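Local coordinates for hypothetical conserved protein TTC0263 (Thermus thermophilus, PDB 2PL2) that is of unknown function but belongs to the tetratricopeptide repeat family, all-helical proteins whose stacked antiparallel helices commonly serve as scaffolds for binding other proteins, at residues A23-F28 against A46-K51; D149-R154 against L178-K183; A156-Y161 against A172-A177. One frame throughout, in Å; residues are numbered along the deposited sequence.

In the fold
Three helix-helix contacts sample an all-helical chain of the tetratricopeptide repeat family. Contact 1 packs helix 21-32 against helix 39-51 near the N-terminal end. Contacts 2 and 3 both join helix 151-164 to helix 167-180: contact 3 falls within the part of the chain that contact 2 brings together, and their centres are about 9 Å apart. Residue R154 of contact 2 bridges them, its NH2 making a probable hydrogen bond to OE1 of Q173 in contact 3. The centre of contact 1 is about 26 Å from that of contact 2 and about 29 Å from that of contact 3, which lies across the chain's centre. Contact 3 also reaches the second subunit.

Contact 1: A23-F28 against A46-K51; sequences AALTLF and ARTQLK
T48 pushes both branches of its side chain into the surface of helix 21-32. The methyl CG2 stands anti to the backbone N and settles between A24 and L25, 3.9 Å from A24 CB and 3.7 Å from L25 N. The hydroxyl branch points to F28, where OG1 meets the ring at its edge, near the ring plane, 3.0 Å from CE2. That meeting is not a hydrogen bond: OG1 bonds to the carbonyl oxygen of W44, one turn earlier in its own helix, so the buried hydroxyl is satisfied. The W44 ring in turn meets that of F28 with the planes about 20° apart. The L25 side chain crosses that of Q49 at about a right angle, and its CD1 touches Q49 CG at 3.9 Å. L25 and T48 make the nearest backbone approach, 6.0 Å between their CA atoms. Y16 of helix 6-17 also touches T48, tying the contact to a third helix. The segment axes come within 9.2 Å and run roughly antiparallel, with 151° between their directions, as is characteristic of neighbouring helices in a tetratricopeptide repeat stack.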
# COMPACT_ATOMS: atom_id res chain seq x y z
N ALA A 23 13.94 -0.90 -0.20
CA ALA A 23 15.33 -0.81 -0.63
C ALA A 23 15.57 0.59 -1.20
O ALA A 23 16.67 1.13 -1.10
CB ALA A 23 15.65 -1.86 -1.69
N ALA A 24 14.52 1.16 -1.79
CA ALA A 24 14.60 2.48 -2.40
C ALA A 24 14.88 3.54 -1.33
O ALA A 24 15.74 4.41 -1.51
CB ALA A 24 13.29 2.80 -3.13
N LEU A 25 14.15 3.45 -0.22
CA LEU A 25 14.28 4.38 0.89
C LEU A 25 15.71 4.54 1.39
O LEU A 25 16.21 5.66 1.49
CB LEU A 25 13.40 3.94 2.06
CG LEU A 25 13.39 4.95 3.21
CD1 LEU A 25 12.40 6.07 2.87
CD2 LEU A 25 12.99 4.28 4.50
N THR A 26 16.36 3.42 1.69
CA THR A 26 17.73 3.44 2.19
C THR A 26 18.72 4.08 1.22
O THR A 26 19.66 4.76 1.64
CB THR A 26 18.20 2.00 2.56
OG1 THR A 26 18.37 1.23 1.37
CG2 THR A 26 17.18 1.31 3.45
N LEU A 27 18.51 3.87 -0.07
CA LEU A 27 19.40 4.46 -1.07
C LEU A 27 19.21 5.97 -1.13
O LEU A 27 20.17 6.71 -1.27
CB LEU A 27 19.14 3.85 -2.45
CG LEU A 27 19.66 2.42 -2.63
CD1 LEU A 27 19.06 1.83 -3.90
CD2 LEU A 27 21.18 2.42 -2.70
N PHE A 28 17.96 6.42 -1.04
CA PHE A 28 17.65 7.84 -1.07
C PHE A 28 18.17 8.55 0.18
O PHE A 28 18.40 9.76 0.18
CB PHE A 28 16.13 8.06 -1.21
CG PHE A 28 15.57 7.59 -2.52
CD1 PHE A 28 16.29 7.77 -3.70
CD2 PHE A 28 14.32 6.98 -2.58
CE1 PHE A 28 15.78 7.34 -4.92
CE2 PHE A 28 13.81 6.55 -3.80
CZ PHE A 28 14.54 6.73 -4.96
N ALA A 46 10.52 11.23 -0.28
CA ALA A 46 9.14 11.46 0.11
C ALA A 46 8.19 10.51 -0.63
O ALA A 46 7.28 9.95 -0.02
CB ALA A 46 8.75 12.91 -0.18
N ARG A 47 8.40 10.34 -1.93
CA ARG A 47 7.56 9.46 -2.73
C ARG A 47 7.62 8.05 -2.16
O ARG A 47 6.59 7.38 -2.02
CB ARG A 47 8.00 9.44 -4.19
CG ARG A 47 7.46 10.59 -5.02
CD ARG A 47 7.69 10.33 -6.50
NE ARG A 47 6.70 9.43 -7.10
CZ ARG A 47 6.77 8.95 -8.34
NH1 ARG A 47 7.79 9.28 -9.11
NH2 ARG A 47 5.82 8.14 -8.80
N THR A 48 8.82 7.61 -1.83
CA THR A 48 9.01 6.29 -1.27
C THR A 48 8.35 6.17 0.12
O THR A 48 7.84 5.11 0.47
CB THR A 48 10.50 5.97 -1.16
OG1 THR A 48 11.13 6.27 -2.41
CG2 THR A 48 10.70 4.50 -0.82
N GLN A 49 8.36 7.25 0.89
CA GLN A 49 7.75 7.26 2.21
C GLN A 49 6.24 7.09 2.12
O GLN A 49 5.63 6.42 2.95
CB GLN A 49 8.09 8.56 2.94
CG GLN A 49 9.59 8.74 3.23
CD GLN A 49 9.91 10.03 3.95
OE1 GLN A 49 9.48 11.10 3.53
NE2 GLN A 49 10.67 9.94 5.03
N LEU A 50 5.62 7.72 1.12
CA LEU A 50 4.18 7.61 0.94
C LEU A 50 3.84 6.14 0.67
O LEU A 50 2.89 5.60 1.23
CB LEU A 50 3.71 8.48 -0.23
CG LEU A 50 3.66 10.01 -0.07
CD1 LEU A 50 3.67 10.67 -1.44
CD2 LEU A 50 2.42 10.41 0.72
N LYS A 51 4.64 5.50 -0.18
CA LYS A 51 4.45 4.09 -0.53
C LYS A 51 4.61 3.21 0.71
O LYS A 51 3.87 2.25 0.89
CB LYS A 51 5.46 3.66 -1.61
CG LYS A 51 5.15 4.21 -2.99
CD LYS A 51 3.84 3.63 -3.53
CE LYS A 51 3.27 4.46 -4.68
NZ LYS A 51 4.21 4.63 -5.83

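Contact 2: D149-R154 against L178-K183; sequences DTPEIR and LEQAPK
The backbones come closest where P151 opens helix 151-164 and Q180 closes helix 167-180, with 6.3 Å between their CA atoms. T150 is the N-cap of the first helix: its OG1 accepts the I153 N-H in a fairly straight bond of 3.2 Å. On the other side, A181 is the first residue to leave helical geometry, and the chain passes on through P182. The start of one helix thus faces the end of the other. Q180 carries most of the contact. Its chain is extended beyond CG and runs past the P151 ring, with Q180 CB 3.5 Å from P151 CG. Oxygen OE1 rests against the same ring, 3.4 Å from P151 CG, and against the CG methylene of R154; the proline N close by has no hydrogen to offer it. The other amide atom, NE2, donates to D149 OD1 at 2.6 Å, through a bent N-H...O angle of 144°. It meets the carboxylate from above, 52° out of its plane, and the carboxylate and amide planes are steeply inclined. The D149 side chain leaves opposite its own backbone N (chi1 -175°), which carries the same carboxylate to R154, whose NH1 lies 2.8 Å from D149 OD2 in a salt bridge. A181 CB adds a loose apolar touch to P151 CG at 4.3 Å. R154 has a further partner in Q173, which its NH2 reaches. The D149 carboxylate is therefore held by an amide N-H and, through a salt bridge whose hydrogen bonds are weak, by a guanidinium, which would probably stabilise its negative charge at this surface junction.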
# COMPACT_ATOMS: atom_id res chain seq x y z
N ASP A 149 -1.51 10.47 -23.40
CA ASP A 149 -2.44 9.33 -23.44
C ASP A 149 -1.62 8.15 -22.94
O ASP A 149 -0.65 7.76 -23.59
CB ASP A 149 -2.93 9.06 -24.87
CG ASP A 149 -3.99 7.96 -24.93
OD1 ASP A 149 -3.87 6.96 -24.20
OD2 ASP A 149 -4.95 8.10 -25.72
N THR A 150 -1.98 7.60 -21.79
CA THR A 150 -1.21 6.48 -21.26
C THR A 150 -2.12 5.48 -20.57
O THR A 150 -3.27 5.79 -20.27
CB THR A 150 -0.17 6.94 -20.22
OG1 THR A 150 -0.81 7.17 -18.96
CG2 THR A 150 0.52 8.22 -20.68
N PRO A 151 -1.61 4.27 -20.33
CA PRO A 151 -2.42 3.24 -19.66
C PRO A 151 -2.82 3.67 -18.26
O PRO A 151 -3.98 3.48 -17.85
CB PRO A 151 -1.51 2.01 -19.67
CG PRO A 151 -0.70 2.20 -20.93
CD PRO A 151 -0.37 3.69 -20.88
N GLU A 152 -1.86 4.25 -17.52
CA GLU A 152 -2.14 4.72 -16.17
C GLU A 152 -3.30 5.70 -16.14
O GLU A 152 -4.18 5.60 -15.27
CB GLU A 152 -0.89 5.37 -15.56
CG GLU A 152 -1.15 6.07 -14.21
CD GLU A 152 0.09 6.72 -13.63
OE1 GLU A 152 0.83 7.39 -14.38
OE2 GLU A 152 0.32 6.58 -12.41
N ILE A 153 -3.35 6.64 -17.08
CA ILE A 153 -4.45 7.58 -17.07
C ILE A 153 -5.74 6.95 -17.58
O ILE A 153 -6.81 7.20 -17.01
CB ILE A 153 -4.14 8.88 -17.89
CG1 ILE A 153 -2.77 9.48 -17.48
CG2 ILE A 153 -5.25 9.91 -17.65
CD1 ILE A 153 -2.79 10.07 -16.06
N ARG A 154 -5.67 6.14 -18.63
CA ARG A 154 -6.88 5.48 -19.13
C ARG A 154 -7.51 4.73 -17.95
O ARG A 154 -8.74 4.69 -17.83
CB ARG A 154 -6.59 4.47 -20.25
CG ARG A 154 -5.63 4.90 -21.35
CD ARG A 154 -6.07 6.08 -22.22
NE ARG A 154 -7.50 6.10 -22.52
CZ ARG A 154 -8.03 6.48 -23.68
NH1 ARG A 154 -7.25 6.86 -24.68
NH2 ARG A 154 -9.34 6.53 -23.80
N LEU A 178 -5.37 -1.54 -22.20
CA LEU A 178 -4.76 -2.85 -22.46
C LEU A 178 -4.16 -2.99 -23.86
O LEU A 178 -3.34 -3.88 -24.09
CB LEU A 178 -5.75 -3.99 -22.19
CG LEU A 178 -5.71 -4.41 -20.72
CD1 LEU A 178 -6.94 -5.20 -20.36
CD2 LEU A 178 -4.43 -5.22 -20.47
N GLU A 179 -4.54 -2.13 -24.79
CA GLU A 179 -3.95 -2.19 -26.12
C GLU A 179 -2.58 -1.52 -26.05
O GLU A 179 -1.66 -1.89 -26.77
CB GLU A 179 -4.84 -1.50 -27.15
CG GLU A 179 -6.26 -2.06 -27.23
CD GLU A 179 -6.32 -3.51 -27.73
OE1 GLU A 179 -5.55 -4.36 -27.20
OE2 GLU A 179 -7.14 -3.81 -28.63
N GLN A 180 -2.44 -0.53 -25.18
CA GLN A 180 -1.15 0.15 -25.05
C GLN A 180 -0.14 -0.74 -24.33
O GLN A 180 1.06 -0.71 -24.64
CB GLN A 180 -1.33 1.47 -24.31
CG GLN A 180 -2.26 2.40 -25.03
CD GLN A 180 -2.70 3.55 -24.15
OE1 GLN A 180 -3.08 3.35 -22.99
NE2 GLN A 180 -2.66 4.77 -24.70
N ALA A 181 -0.64 -1.55 -23.40
CA ALA A 181 0.22 -2.47 -22.65
C ALA A 181 -0.56 -3.77 -22.43
O ALA A 181 -1.08 -4.03 -21.36
CB ALA A 181 0.61 -1.84 -21.32
N PRO A 182 -0.63 -4.61 -23.47
CA PRO A 182 -1.34 -5.91 -23.47
C PRO A 182 -0.87 -6.96 -22.45
O PRO A 182 -1.65 -7.84 -22.05
CB PRO A 182 -1.17 -6.38 -24.92
CG PRO A 182 0.20 -5.89 -25.25
CD PRO A 182 0.18 -4.46 -24.70
N LYS A 183 0.39 -6.89 -22.03
CA LYS A 183 0.88 -7.85 -21.05
C LYS A 183 0.82 -7.30 -19.62
O LYS A 183 1.54 -7.77 -18.75
CB LYS A 183 2.32 -8.26 -21.38
CG LYS A 183 2.43 -8.99 -22.70
CD LYS A 183 3.78 -9.62 -22.93
CE LYS A 183 3.82 -10.28 -24.31
NZ LYS A 183 5.09 -11.00 -24.58

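Contact 3: A156-Y161 against A172-A177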
# COMPACT_ATOMS: atom_id res chain seq x y z
N ALA A 156 -7.32 5.48 -14.61
CA ALA A 156 -7.95 6.40 -13.67
C ALA A 156 -9.33 6.75 -14.22
O ALA A 156 -10.34 6.70 -13.50
CB ALA A 156 -7.11 7.65 -13.51
N LEU A 157 -9.34 7.10 -15.51
CA LEU A 157 -10.58 7.43 -16.21
C LEU A 157 -11.57 6.29 -16.01
O LEU A 157 -12.74 6.51 -15.69
CB LEU A 157 -10.31 7.61 -17.71
CG LEU A 157 -10.69 8.96 -18.31
CD1 LEU A 157 -10.44 8.94 -19.83
CD2 LEU A 157 -12.16 9.26 -18.00
N ALA A 158 -11.09 5.06 -16.21
CA ALA A 158 -11.91 3.86 -16.04
C ALA A 158 -12.51 3.89 -14.66
O ALA A 158 -13.72 3.79 -14.50
CB ALA A 158 -11.05 2.60 -16.22
N GLU A 159 -11.62 4.03 -13.68
CA GLU A 159 -12.00 4.11 -12.27
C GLU A 159 -13.05 5.16 -12.01
O GLU A 159 -14.01 4.90 -11.29
CB GLU A 159 -10.77 4.38 -11.40
CG GLU A 159 -10.04 3.13 -10.99
CD GLU A 159 -10.92 2.23 -10.13
OE1 GLU A 159 -11.29 2.67 -9.03
OE2 GLU A 159 -11.23 1.10 -10.57
N LEU A 160 -12.87 6.35 -12.57
CA LEU A 160 -13.87 7.41 -12.38
C LEU A 160 -15.22 7.03 -13.03
O LEU A 160 -16.26 7.52 -12.63
CB LEU A 160 -13.39 8.74 -12.97
CG LEU A 160 -14.40 9.89 -12.92
CD1 LEU A 160 -14.84 10.17 -11.48
CD2 LEU A 160 -13.81 11.12 -13.58
N TYR A 161 -15.19 6.15 -14.03
CA TYR A 161 -16.42 5.72 -14.68
C TYR A 161 -17.17 4.70 -13.86
O TYR A 161 -18.41 4.63 -13.90
CB TYR A 161 -16.14 5.18 -16.08
CG TYR A 161 -15.84 6.28 -17.06
CD1 TYR A 161 -16.49 7.50 -16.98
CD2 TYR A 161 -14.90 6.10 -18.08
CE1 TYR A 161 -16.24 8.51 -17.86
CE2 TYR A 161 -14.63 7.13 -18.98
CZ TYR A 161 -15.31 8.33 -18.86
OH TYR A 161 -15.06 9.38 -19.71
N ALA A 172 -14.55 0.25 -21.71
CA ALA A 172 -13.93 0.74 -22.94
C ALA A 172 -12.56 1.34 -22.70
O ALA A 172 -11.65 1.19 -23.52
CB ALA A 172 -14.84 1.78 -23.61
N GLN A 173 -12.40 2.02 -21.57
CA GLN A 173 -11.11 2.63 -21.24
C GLN A 173 -10.06 1.58 -20.86
O GLN A 173 -8.86 1.77 -21.12
CB GLN A 173 -11.28 3.66 -20.12
CG GLN A 173 -11.99 4.95 -20.56
CD GLN A 173 -11.14 5.77 -21.50
OE1 GLN A 173 -9.94 5.53 -21.63
NE2 GLN A 173 -11.74 6.75 -22.14
N TYR A 174 -10.50 0.48 -20.24
CA TYR A 174 -9.56 -0.58 -19.88
C TYR A 174 -9.10 -1.27 -21.16
O TYR A 174 -7.90 -1.55 -21.34
CB TYR A 174 -10.21 -1.60 -18.93
CG TYR A 174 -10.33 -1.15 -17.48
CD1 TYR A 174 -9.21 -0.74 -16.77
CD2 TYR A 174 -11.54 -1.20 -16.81
CE1 TYR A 174 -9.28 -0.39 -15.44
CE2 TYR A 174 -11.63 -0.86 -15.47
CZ TYR A 174 -10.50 -0.45 -14.79
OH TYR A 174 -10.56 -0.10 -13.45
N ALA A 175 -10.05 -1.55 -22.05
CA ALA A 175 -9.76 -2.21 -23.33
C ALA A 175 -8.70 -1.41 -24.10
O ALA A 175 -7.79 -1.97 -24.71
CB ALA A 175 -11.03 -2.34 -24.16
N LYS A 176 -8.81 -0.08 -24.05
CA LYS A 176 -7.84 0.78 -24.72
C LYS A 176 -6.50 0.71 -23.98
O LYS A 176 -5.45 0.49 -24.58
CB LYS A 176 -8.32 2.23 -24.75
CG LYS A 176 -7.39 3.14 -25.53
CD LYS A 176 -7.27 2.66 -26.98
CE LYS A 176 -6.06 3.25 -27.68
NZ LYS A 176 -6.15 4.73 -27.85
N ALA A 177 -6.55 0.91 -22.66
CA ALA A 177 -5.35 0.86 -21.83
C ALA A 177 -4.62 -0.45 -22.09
O ALA A 177 -3.40 -0.47 -22.20
CB ALA A 177 -5.72 0.99 -20.35
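Y174 holds CG beside its backbone N and anti to the carbonyl carbon, chi1 -78°, which swings the ring back over helix 151-164 and lays one face on the methyl of A158. Q173 leaves the backbone in the same chi1 direction but bends at chi2, and this turns its amide toward L157. A158 CB sits over the centre of the Y174 ring, 3.5 Å from the centroid and 13° off the ring normal, a clear CH-pi contact; the nearest ring atom, Y174 CZ, is 3.4 Å from that methyl. The same methyl also meets CB of Q173, the residue before Y174, at 4.0 Å. The small residue lets the backbones close up: the CA atoms of A158 and Q173 are 5.4 Å apart, and the segment axes run antiparallel, 165° between their N-to-C directions, and approach to 8.6 Å. Small residues where the two antiparallel helices come closest, with large and aromatic ones packed round them, are characteristic of tetratricopeptide repeats; helices 151-164 and 167-180 are consistent with this. L157 CD1 lies 3.4 Å from Q173 NE2, a van der Waals touch between side chains set at a slant. Y161 meets the same glutamine nearer its root: Q173 CG lies at the edge of the ring, in its plane, 3.8 Å from Y161 CE2. The glutamine oxygen OE1 is engaged by R154 NH2. At the outer end, E159 bends at chi2 and brings OE2 to 3.2 Å from Y174 OH, but the angle is too poor for a hydrogen bond. That carboxylate oxygen is instead in a salt bridge with R20 of the second subunit, which also packs on Y174, while Y191 and A194 of helix 185-195 touch this tyrosine within its own chain.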